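Local coordinates for hypothetical protein EF3068 (Enterococcus faecalis, PDB 2B6C) that is of unknown function but, as an AlkD-like member of the DNA alkylation repair enzyme family, probably acts on alkylated DNA, at residues S20-V28 / P99-V107; V74-N82 / S106-S116. All blocks are in the same frame, centred on the assembly; numbering follows the deposited sequence.

Interaction 1: S20-V28 / P99-V107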
loop_
_atom_site.group_PDB
_atom_site.type_symbol
_atom_site.label_atom_id
_atom_site.label_comp_id
_atom_site.label_asym_id
_atom_site.label_seq_id
_atom_site.Cartn_x
_atom_site.Cartn_y
_atom_site.Cartn_z
ATOM N N SER B 20 -13.780 2.573 -28.919
ATOM C CA SER B 20 -14.828 1.618 -29.192
ATOM C C SER B 20 -14.434 0.664 -30.310
ATOM O O SER B 20 -14.629 -0.536 -30.184
ATOM C CB SER B 20 -16.111 2.335 -29.595
ATOM O OG SER B 20 -17.091 1.369 -29.879
ATOM N N ALA B 21 -13.887 1.213 -31.400
ATOM C CA ALA B 21 -13.492 0.434 -32.583
ATOM C C ALA B 21 -12.433 -0.611 -32.234
ATOM O O ALA B 21 -12.467 -1.759 -32.696
ATOM C CB ALA B 21 -12.989 1.398 -33.716
ATOM N N TYR B 22 -11.513 -0.213 -31.366
ATOM C CA TYR B 22 -10.429 -1.049 -30.934
ATOM C C TYR B 22 -10.894 -2.298 -30.153
ATOM O O TYR B 22 -10.267 -3.384 -30.231
ATOM C CB TYR B 22 -9.495 -0.162 -30.126
ATOM C CG TYR B 22 -8.292 -0.850 -29.574
ATOM C CD1 TYR B 22 -8.160 -1.038 -28.194
ATOM C CD2 TYR B 22 -7.269 -1.308 -30.426
ATOM C CE1 TYR B 22 -7.036 -1.656 -27.666
ATOM C CE2 TYR B 22 -6.138 -1.942 -29.917
ATOM C CZ TYR B 22 -6.032 -2.098 -28.528
ATOM O OH TYR B 22 -4.934 -2.725 -27.986
HETATM N N MSE B 23 -12.014 -2.153 -29.428
HETATM C CA MSE B 23 -12.670 -3.277 -28.753
HETATM C C MSE B 23 -13.758 -3.865 -29.586
HETATM O O MSE B 23 -14.631 -4.529 -29.043
HETATM C CB MSE B 23 -13.259 -2.857 -27.400
HETATM C CG MSE B 23 -12.256 -2.231 -26.526
HETATM SE SE MSE B 23 -10.670 -3.412 -26.176
HETATM C CE MSE B 23 -9.704 -2.181 -25.085
ATOM N N LYS B 24 -13.705 -3.642 -30.906
ATOM C CA LYS B 24 -14.645 -4.230 -31.871
ATOM C C LYS B 24 -16.115 -3.818 -31.654
ATOM O O LYS B 24 -17.025 -4.644 -31.842
ATOM C CB LYS B 24 -14.528 -5.774 -31.962
ATOM C CG LYS B 24 -13.112 -6.342 -32.110
ATOM C CD LYS B 24 -12.905 -6.912 -33.497
ATOM C CE LYS B 24 -11.665 -7.771 -33.513
ATOM N NZ LYS B 24 -11.750 -8.971 -34.385
ATOM N N HIS B 25 -16.333 -2.558 -31.266
ATOM C CA HIS B 25 -17.676 -1.940 -31.245
ATOM C C HIS B 25 -18.685 -2.659 -30.386
ATOM O O HIS B 25 -19.872 -2.668 -30.710
ATOM C CB HIS B 25 -18.273 -1.840 -32.669
ATOM C CG HIS B 25 -17.434 -1.050 -33.610
ATOM N ND1 HIS B 25 -17.348 0.328 -33.554
ATOM C CD2 HIS B 25 -16.621 -1.446 -34.616
ATOM C CE1 HIS B 25 -16.535 0.745 -34.508
ATOM N NE2 HIS B 25 -16.082 -0.312 -35.165
ATOM N N GLN B 26 -18.256 -3.250 -29.292
ATOM C CA GLN B 26 -19.214 -3.959 -28.456
ATOM C C GLN B 26 -19.424 -3.297 -27.091
ATOM O O GLN B 26 -20.206 -3.781 -26.314
ATOM C CB GLN B 26 -18.778 -5.406 -28.282
ATOM C CG GLN B 26 -17.441 -5.553 -27.600
ATOM C CD GLN B 26 -16.948 -6.974 -27.700
ATOM O OE1 GLN B 26 -17.662 -7.933 -27.349
ATOM N NE2 GLN B 26 -15.732 -7.128 -28.173
ATOM N N PHE B 27 -18.709 -2.206 -26.827
ATOM C CA PHE B 27 -18.894 -1.416 -25.620
ATOM C C PHE B 27 -19.152 -0.005 -26.027
ATOM O O PHE B 27 -18.665 0.444 -27.076
ATOM C CB PHE B 27 -17.648 -1.439 -24.720
ATOM C CG PHE B 27 -17.263 -2.816 -24.264
ATOM C CD1 PHE B 27 -16.163 -3.460 -24.827
ATOM C CD2 PHE B 27 -18.004 -3.469 -23.261
ATOM C CE1 PHE B 27 -15.797 -4.771 -24.420
ATOM C CE2 PHE B 27 -17.670 -4.780 -22.859
ATOM C CZ PHE B 27 -16.564 -5.438 -23.461
ATOM N N VAL B 28 -19.875 0.717 -25.172
ATOM C CA VAL B 28 -19.996 2.167 -25.283
ATOM C C VAL B 28 -18.808 2.789 -24.499
ATOM O O VAL B 28 -18.527 2.382 -23.355
ATOM C CB VAL B 28 -21.411 2.662 -24.798
ATOM C CG1 VAL B 28 -21.590 4.205 -24.939
ATOM C CG2 VAL B 28 -22.504 1.958 -25.581
ATOM N N PRO B 99 -16.824 -12.952 -15.853
ATOM C CA PRO B 99 -17.633 -13.138 -17.050
ATOM C C PRO B 99 -18.593 -11.967 -17.410
ATOM O O PRO B 99 -19.099 -11.939 -18.553
ATOM C CB PRO B 99 -18.485 -14.396 -16.736
ATOM C CG PRO B 99 -18.217 -14.788 -15.370
ATOM C CD PRO B 99 -17.285 -13.795 -14.727
ATOM N N GLN B 100 -18.846 -11.036 -16.481
ATOM C CA GLN B 100 -19.703 -9.876 -16.779
ATOM C C GLN B 100 -18.997 -8.778 -17.578
ATOM O O GLN B 100 -17.888 -8.335 -17.203
ATOM C CB GLN B 100 -20.299 -9.240 -15.524
ATOM C CG GLN B 100 -21.057 -10.139 -14.575
ATOM C CD GLN B 100 -21.529 -9.319 -13.357
ATOM O OE1 GLN B 100 -22.082 -8.224 -13.507
ATOM N NE2 GLN B 100 -21.296 -9.832 -12.164
ATOM N N LYS B 101 -19.649 -8.335 -18.670
ATOM C CA LYS B 101 -19.118 -7.323 -19.578
ATOM C C LYS B 101 -17.658 -7.701 -19.977
ATOM O O LYS B 101 -16.759 -6.866 -19.951
ATOM C CB LYS B 101 -19.170 -5.918 -18.943
ATOM C CG LYS B 101 -20.491 -5.597 -18.249
ATOM C CD LYS B 101 -20.549 -4.133 -17.864
ATOM C CE LYS B 101 -21.951 -3.620 -17.597
ATOM N NZ LYS B 101 -21.911 -2.132 -17.608
ATOM N N ALA B 102 -17.464 -8.960 -20.322
ATOM C CA ALA B 102 -16.145 -9.540 -20.470
ATOM C C ALA B 102 -15.552 -9.354 -21.846
ATOM O O ALA B 102 -16.206 -9.646 -22.878
ATOM C CB ALA B 102 -16.181 -11.035 -20.134
ATOM N N TRP B 103 -14.297 -8.903 -21.847
ATOM C CA TRP B 103 -13.477 -8.871 -23.053
ATOM C C TRP B 103 -12.049 -8.845 -22.500
ATOM O O TRP B 103 -11.888 -8.773 -21.287
ATOM C CB TRP B 103 -13.791 -7.618 -23.887
ATOM C CG TRP B 103 -13.208 -7.606 -25.280
ATOM C CD1 TRP B 103 -12.346 -6.683 -25.802
ATOM C CD2 TRP B 103 -13.477 -8.553 -26.334
ATOM N NE1 TRP B 103 -12.060 -6.995 -27.122
ATOM C CE2 TRP B 103 -12.761 -8.122 -27.475
ATOM C CE3 TRP B 103 -14.287 -9.701 -26.431
ATOM C CZ2 TRP B 103 -12.801 -8.811 -28.688
ATOM C CZ3 TRP B 103 -14.331 -10.387 -27.660
ATOM C CH2 TRP B 103 -13.580 -9.939 -28.756
ATOM N N TRP B 104 -11.012 -8.870 -23.337
ATOM C CA TRP B 104 -9.663 -9.046 -22.759
ATOM C C TRP B 104 -9.273 -7.866 -21.844
ATOM O O TRP B 104 -8.490 -8.016 -20.916
ATOM C CB TRP B 104 -8.617 -9.274 -23.868
ATOM C CG TRP B 104 -8.467 -8.081 -24.807
ATOM C CD1 TRP B 104 -9.054 -7.924 -26.048
ATOM C CD2 TRP B 104 -7.703 -6.894 -24.573
ATOM N NE1 TRP B 104 -8.693 -6.711 -26.591
ATOM C CE2 TRP B 104 -7.870 -6.058 -25.715
ATOM C CE3 TRP B 104 -6.858 -6.458 -23.525
ATOM C CZ2 TRP B 104 -7.243 -4.818 -25.831
ATOM C CZ3 TRP B 104 -6.259 -5.201 -23.629
ATOM C CH2 TRP B 104 -6.450 -4.401 -24.782
ATOM N N ASP B 105 -9.835 -6.686 -22.106
ATOM C CA ASP B 105 -9.483 -5.495 -21.360
ATOM C C ASP B 105 -9.937 -5.572 -19.883
ATOM O O ASP B 105 -9.132 -5.298 -18.974
ATOM C CB ASP B 105 -9.967 -4.217 -22.079
ATOM C CG ASP B 105 -11.483 -4.163 -22.282
ATOM O OD1 ASP B 105 -12.129 -5.218 -22.405
ATOM O OD2 ASP B 105 -12.053 -3.036 -22.327
ATOM N N SER B 106 -11.193 -5.946 -19.643
ATOM C CA SER B 106 -11.677 -6.121 -18.255
ATOM C C SER B 106 -11.172 -7.391 -17.569
ATOM O O SER B 106 -10.874 -7.371 -16.393
ATOM C CB SER B 106 -13.213 -6.083 -18.165
ATOM O OG SER B 106 -13.789 -7.227 -18.786
ATOM N N VAL B 107 -11.113 -8.501 -18.302
ATOM C CA VAL B 107 -10.680 -9.781 -17.743
ATOM C C VAL B 107 -9.197 -9.735 -17.304
ATOM O O VAL B 107 -8.849 -10.267 -16.228
ATOM C CB VAL B 107 -10.947 -10.959 -18.747
ATOM C CG1 VAL B 107 -10.325 -12.275 -18.254
ATOM C CG2 VAL B 107 -12.458 -11.131 -18.958
HETATM O O HOH W 1 -10.143 -5.760 -29.051
#

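Interaction 2: V74-N82 / S106-S116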
loop_
_atom_site.group_PDB
_atom_site.type_symbol
_atom_site.label_atom_id
_atom_site.label_comp_id
_atom_site.label_asym_id
_atom_site.label_seq_id
_atom_site.Cartn_x
_atom_site.Cartn_y
_atom_site.Cartn_z
ATOM N N VAL B 74 -12.802 1.944 -13.785
ATOM C CA VAL B 74 -12.912 2.568 -12.477
ATOM C C VAL B 74 -13.270 1.563 -11.392
ATOM O O VAL B 74 -12.583 1.498 -10.373
ATOM C CB VAL B 74 -13.873 3.805 -12.438
ATOM C CG1 VAL B 74 -14.069 4.283 -10.975
ATOM C CG2 VAL B 74 -13.326 4.909 -13.311
ATOM N N ALA B 75 -14.308 0.756 -11.611
ATOM C CA ALA B 75 -14.651 -0.318 -10.677
ATOM C C ALA B 75 -13.467 -1.241 -10.304
ATOM O O ALA B 75 -13.243 -1.540 -9.123
ATOM C CB ALA B 75 -15.829 -1.157 -11.198
ATOM N N ILE B 76 -12.737 -1.703 -11.307
ATOM C CA ILE B 76 -11.624 -2.647 -11.068
ATOM C C ILE B 76 -10.464 -1.937 -10.351
ATOM O O ILE B 76 -9.797 -2.537 -9.492
ATOM C CB ILE B 76 -11.155 -3.358 -12.373
ATOM C CG1 ILE B 76 -12.361 -4.068 -13.008
ATOM C CG2 ILE B 76 -10.036 -4.376 -12.034
ATOM C CD1 ILE B 76 -12.188 -4.641 -14.452
ATOM N N ASP B 77 -10.252 -0.651 -10.665
ATOM C CA ASP B 77 -9.256 0.163 -9.936
ATOM C C ASP B 77 -9.644 0.302 -8.459
ATOM O O ASP B 77 -8.789 0.284 -7.600
ATOM C CB ASP B 77 -9.075 1.569 -10.558
ATOM C CG ASP B 77 -8.137 1.576 -11.752
ATOM O OD1 ASP B 77 -7.409 0.569 -11.995
ATOM O OD2 ASP B 77 -8.133 2.604 -12.467
ATOM N N LEU B 78 -10.935 0.440 -8.171
ATOM C CA LEU B 78 -11.383 0.491 -6.775
ATOM C C LEU B 78 -11.022 -0.784 -6.003
ATOM O O LEU B 78 -10.581 -0.730 -4.839
ATOM C CB LEU B 78 -12.895 0.748 -6.663
ATOM C CG LEU B 78 -13.319 2.178 -6.998
ATOM C CD1 LEU B 78 -14.833 2.243 -7.205
ATOM C CD2 LEU B 78 -12.922 3.129 -5.869
ATOM N N ALA B 79 -11.204 -1.913 -6.668
ATOM C CA ALA B 79 -10.876 -3.201 -6.119
ATOM C C ALA B 79 -9.364 -3.349 -6.000
ATOM O O ALA B 79 -8.844 -3.733 -4.951
ATOM C CB ALA B 79 -11.491 -4.326 -6.995
ATOM N N LEU B 80 -8.649 -3.027 -7.068
ATOM C CA LEU B 80 -7.190 -3.101 -7.059
ATOM C C LEU B 80 -6.539 -2.242 -5.957
ATOM O O LEU B 80 -5.617 -2.679 -5.279
ATOM C CB LEU B 80 -6.650 -2.644 -8.404
ATOM C CG LEU B 80 -6.329 -3.724 -9.408
ATOM C CD1 LEU B 80 -6.359 -3.051 -10.784
ATOM C CD2 LEU B 80 -4.918 -4.258 -9.045
ATOM N N GLN B 81 -7.009 -1.006 -5.816
ATOM C CA GLN B 81 -6.499 -0.083 -4.787
ATOM C C GLN B 81 -6.759 -0.531 -3.348
ATOM O O GLN B 81 -6.030 -0.151 -2.444
ATOM C CB GLN B 81 -7.093 1.324 -4.987
ATOM C CG GLN B 81 -6.567 2.075 -6.216
ATOM C CD GLN B 81 -5.076 1.866 -6.514
ATOM O OE1 GLN B 81 -4.700 1.033 -7.359
ATOM N NE2 GLN B 81 -4.228 2.630 -5.844
ATOM N N ASN B 82 -7.822 -1.296 -3.141
ATOM C CA ASN B 82 -8.223 -1.744 -1.821
ATOM C C ASN B 82 -7.973 -3.242 -1.628
ATOM O O ASN B 82 -8.574 -3.871 -0.756
ATOM C CB ASN B 82 -9.704 -1.403 -1.584
ATOM C CG ASN B 82 -9.937 0.099 -1.501
ATOM O OD1 ASN B 82 -9.805 0.693 -0.428
ATOM N ND2 ASN B 82 -10.270 0.725 -2.637
ATOM N N SER B 106 -11.193 -5.946 -19.643
ATOM C CA SER B 106 -11.677 -6.121 -18.255
ATOM C C SER B 106 -11.172 -7.391 -17.569
ATOM O O SER B 106 -10.874 -7.371 -16.393
ATOM C CB SER B 106 -13.213 -6.083 -18.165
ATOM O OG SER B 106 -13.789 -7.227 -18.786
ATOM N N VAL B 107 -11.113 -8.501 -18.302
ATOM C CA VAL B 107 -10.680 -9.781 -17.743
ATOM C C VAL B 107 -9.197 -9.735 -17.304
ATOM O O VAL B 107 -8.849 -10.267 -16.228
ATOM C CB VAL B 107 -10.947 -10.959 -18.747
ATOM C CG1 VAL B 107 -10.325 -12.275 -18.254
ATOM C CG2 VAL B 107 -12.458 -11.131 -18.958
ATOM N N ASP B 108 -8.342 -9.121 -18.121
ATOM C CA ASP B 108 -6.935 -8.956 -17.778
ATOM C C ASP B 108 -6.790 -7.984 -16.615
ATOM O O ASP B 108 -5.924 -8.168 -15.779
ATOM C CB ASP B 108 -6.093 -8.478 -18.985
ATOM C CG ASP B 108 -5.961 -9.536 -20.081
ATOM O OD1 ASP B 108 -6.304 -10.721 -19.854
ATOM O OD2 ASP B 108 -5.485 -9.185 -21.202
ATOM N N ALA B 109 -7.614 -6.932 -16.568
ATOM C CA ALA B 109 -7.655 -6.076 -15.344
ATOM C C ALA B 109 -8.107 -6.870 -14.107
ATOM O O ALA B 109 -7.488 -6.752 -13.048
ATOM C CB ALA B 109 -8.515 -4.826 -15.545
ATOM N N TRP B 110 -9.176 -7.679 -14.215
ATOM C CA TRP B 110 -9.554 -8.579 -13.096
ATOM C C TRP B 110 -8.434 -9.563 -12.719
ATOM O O TRP B 110 -8.212 -9.823 -11.536
ATOM C CB TRP B 110 -10.830 -9.398 -13.370
ATOM C CG TRP B 110 -12.092 -8.602 -13.222
ATOM C CD1 TRP B 110 -13.046 -8.362 -14.195
ATOM C CD2 TRP B 110 -12.555 -7.945 -12.033
ATOM N NE1 TRP B 110 -14.061 -7.591 -13.677
ATOM C CE2 TRP B 110 -13.796 -7.331 -12.354
ATOM C CE3 TRP B 110 -12.051 -7.836 -10.715
ATOM C CZ2 TRP B 110 -14.527 -6.572 -11.423
ATOM C CZ3 TRP B 110 -12.796 -7.100 -9.772
ATOM C CH2 TRP B 110 -14.025 -6.473 -10.138
ATOM N N ARG B 111 -7.743 -10.100 -13.725
ATOM C CA ARG B 111 -6.674 -11.051 -13.490
ATOM C C ARG B 111 -5.576 -10.415 -12.621
ATOM O O ARG B 111 -5.064 -11.054 -11.672
ATOM C CB ARG B 111 -6.091 -11.588 -14.811
ATOM C CG ARG B 111 -4.834 -12.501 -14.592
ATOM C CD ARG B 111 -3.543 -11.674 -14.708
ATOM N NE ARG B 111 -3.391 -11.211 -16.087
ATOM C CZ ARG B 111 -2.567 -10.245 -16.466
ATOM N NH1 ARG B 111 -1.812 -9.642 -15.565
ATOM N NH2 ARG B 111 -2.490 -9.898 -17.747
ATOM N N LYS B 112 -5.241 -9.171 -12.948
ATOM C CA LYS B 112 -4.321 -8.358 -12.146
ATOM C C LYS B 112 -4.775 -8.196 -10.712
ATOM O O LYS B 112 -3.965 -8.300 -9.823
ATOM C CB LYS B 112 -4.070 -6.984 -12.777
ATOM C CG LYS B 112 -3.171 -7.076 -13.953
ATOM C CD LYS B 112 -3.102 -5.758 -14.763
ATOM C CE LYS B 112 -2.927 -6.036 -16.263
ATOM N NZ LYS B 112 -2.304 -4.888 -17.007
ATOM N N PHE B 113 -6.068 -7.950 -10.493
ATOM C CA PHE B 113 -6.613 -7.952 -9.142
ATOM C C PHE B 113 -6.398 -9.284 -8.400
ATOM O O PHE B 113 -5.897 -9.282 -7.256
ATOM C CB PHE B 113 -8.090 -7.550 -9.138
ATOM C CG PHE B 113 -8.749 -7.741 -7.815
ATOM C CD1 PHE B 113 -8.498 -6.848 -6.757
ATOM C CD2 PHE B 113 -9.608 -8.815 -7.609
ATOM C CE1 PHE B 113 -9.122 -7.015 -5.520
ATOM C CE2 PHE B 113 -10.221 -9.010 -6.396
ATOM C CZ PHE B 113 -9.991 -8.090 -5.337
ATOM N N PHE B 114 -6.778 -10.405 -9.023
ATOM C CA PHE B 114 -6.594 -11.734 -8.393
ATOM C C PHE B 114 -5.116 -12.079 -8.184
ATOM O O PHE B 114 -4.753 -12.692 -7.177
ATOM C CB PHE B 114 -7.374 -12.847 -9.141
ATOM C CG PHE B 114 -8.883 -12.678 -9.033
ATOM C CD1 PHE B 114 -9.558 -13.050 -7.862
ATOM C CD2 PHE B 114 -9.613 -12.122 -10.072
ATOM C CE1 PHE B 114 -10.945 -12.868 -7.738
ATOM C CE2 PHE B 114 -10.991 -11.927 -9.965
ATOM C CZ PHE B 114 -11.661 -12.296 -8.783
ATOM N N GLY B 115 -4.264 -11.655 -9.115
ATOM C CA GLY B 115 -2.831 -11.926 -9.008
ATOM C C GLY B 115 -2.219 -11.117 -7.885
ATOM O O GLY B 115 -1.339 -11.608 -7.176
ATOM N N SER B 116 -2.660 -9.864 -7.733
ATOM C CA SER B 116 -2.160 -9.026 -6.633
ATOM C C SER B 116 -2.559 -9.563 -5.274
ATOM O O SER B 116 -1.752 -9.498 -4.345
ATOM C CB SER B 116 -2.632 -7.576 -6.718
ATOM O OG SER B 116 -2.294 -7.137 -8.003
#

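Interaction 1: S20-V28 / P99-V107
Met23, a selenomethionine in this crystal, runs past the edge of Trp103 and obliquely against Trp104, two neighbouring indoles at the start of helix 104-120. Its CB lies in the plane of the Phe27 ring, at the edge. The chain then turns about CB-CG (chi2 -57°), which carries SE to the rim of Trp103, 3.7 Å from CD1, and obliquely onto Trp104; both are Met-aromatic contacts. Beyond it, the methyl CE ends 3.6 Å from CB of Asp105, whose carboxylate is taken by Arg69 and Tyr73. Gln26 comes over one face of Trp103, its NE2 3.2 Å from CE2, the amide tilted 59° to the indole. That NE2 also donates a nearly straight bond of 3.0 Å to Met23 O, which fixes the amide's rotation. Phe27 turns its edge toward the face of the Trp103 five-membered ring, planes at 63°; its CE1 also lies 3.5 Å from Trp103 CB. In the same turn, a Schellman motif with Lys24 as C-prime residue ends helix 13-22, while Trp103 sits at the N-cap position of helix 104-120. No direct hydrogen bond crosses; one water accepts from NE1 of both tryptophans and donates to Tyr22 O, so apolar and aromatic contact, pinned by that water, joins helix end to helix start.

Interaction 2: V74-N82 / S106-S116
Two nearly parallel helices, 69-81 and 104-120, lie side by side here, with Ile76 and Leu80 of one set against Trp110 and Phe113 of the other. Over these short segments the axes are 9.5 Å apart and only 8° from parallel. Ile76 does most of the reaching: CD1 sits over the five-membered ring of Trp110, 3.7 Å from its centroid in a CH-pi contact, and also meets CB of Ala109 at 3.8 Å. Its CG2, placed anti to the backbone N, points instead at the backbone, 3.6 Å from Ala109 O. Same-direction helix pairs like this, with other helices on their flanks, suit the all-helical, HEAT-like solenoid known for AlkD relatives. Trp110 is steadied within it by a hydrogen bond from NE1 to Tyr64 and by the nearly parallel ring of Tyr97. One turn further along, the methyl of Ala79 stands over the face of Phe113, 4.2 Å from the ring centroid, and CE1 of that ring comes 3.3 Å from Ala79 O; Phe94 packs edge-to-face with the same phenylalanine. Leu80 CD2 reaches 4.0 Å from Ser116 OG, a hydroxyl that donates back to Lys112 O within its own helix.

How the interactions relate
Helix 104-120 serves both interactions: its N-terminal turn belongs to interaction 1 and its middle to interaction 2, with Ser106 and Val107 common to the two. Apart from these shared residues the two contacts have no other touch, and their centres are about 15 Å apart. Helix 69-81 ties them together further, because Arg69 and Tyr73, just before segment 74-82, bind Asp105, while Arg69 makes a cation-pi contact with Phe27 and Tyr73 packs on Met23. The centre of interaction 2 is about 7 Å from the centre of the chain, that of the more superficial interaction 1 about 13 Å. No catalytic or DNA-binding residue is identified among these segments; the glycerol at Ser20 and His25 probably comes from the crystallisation liquor.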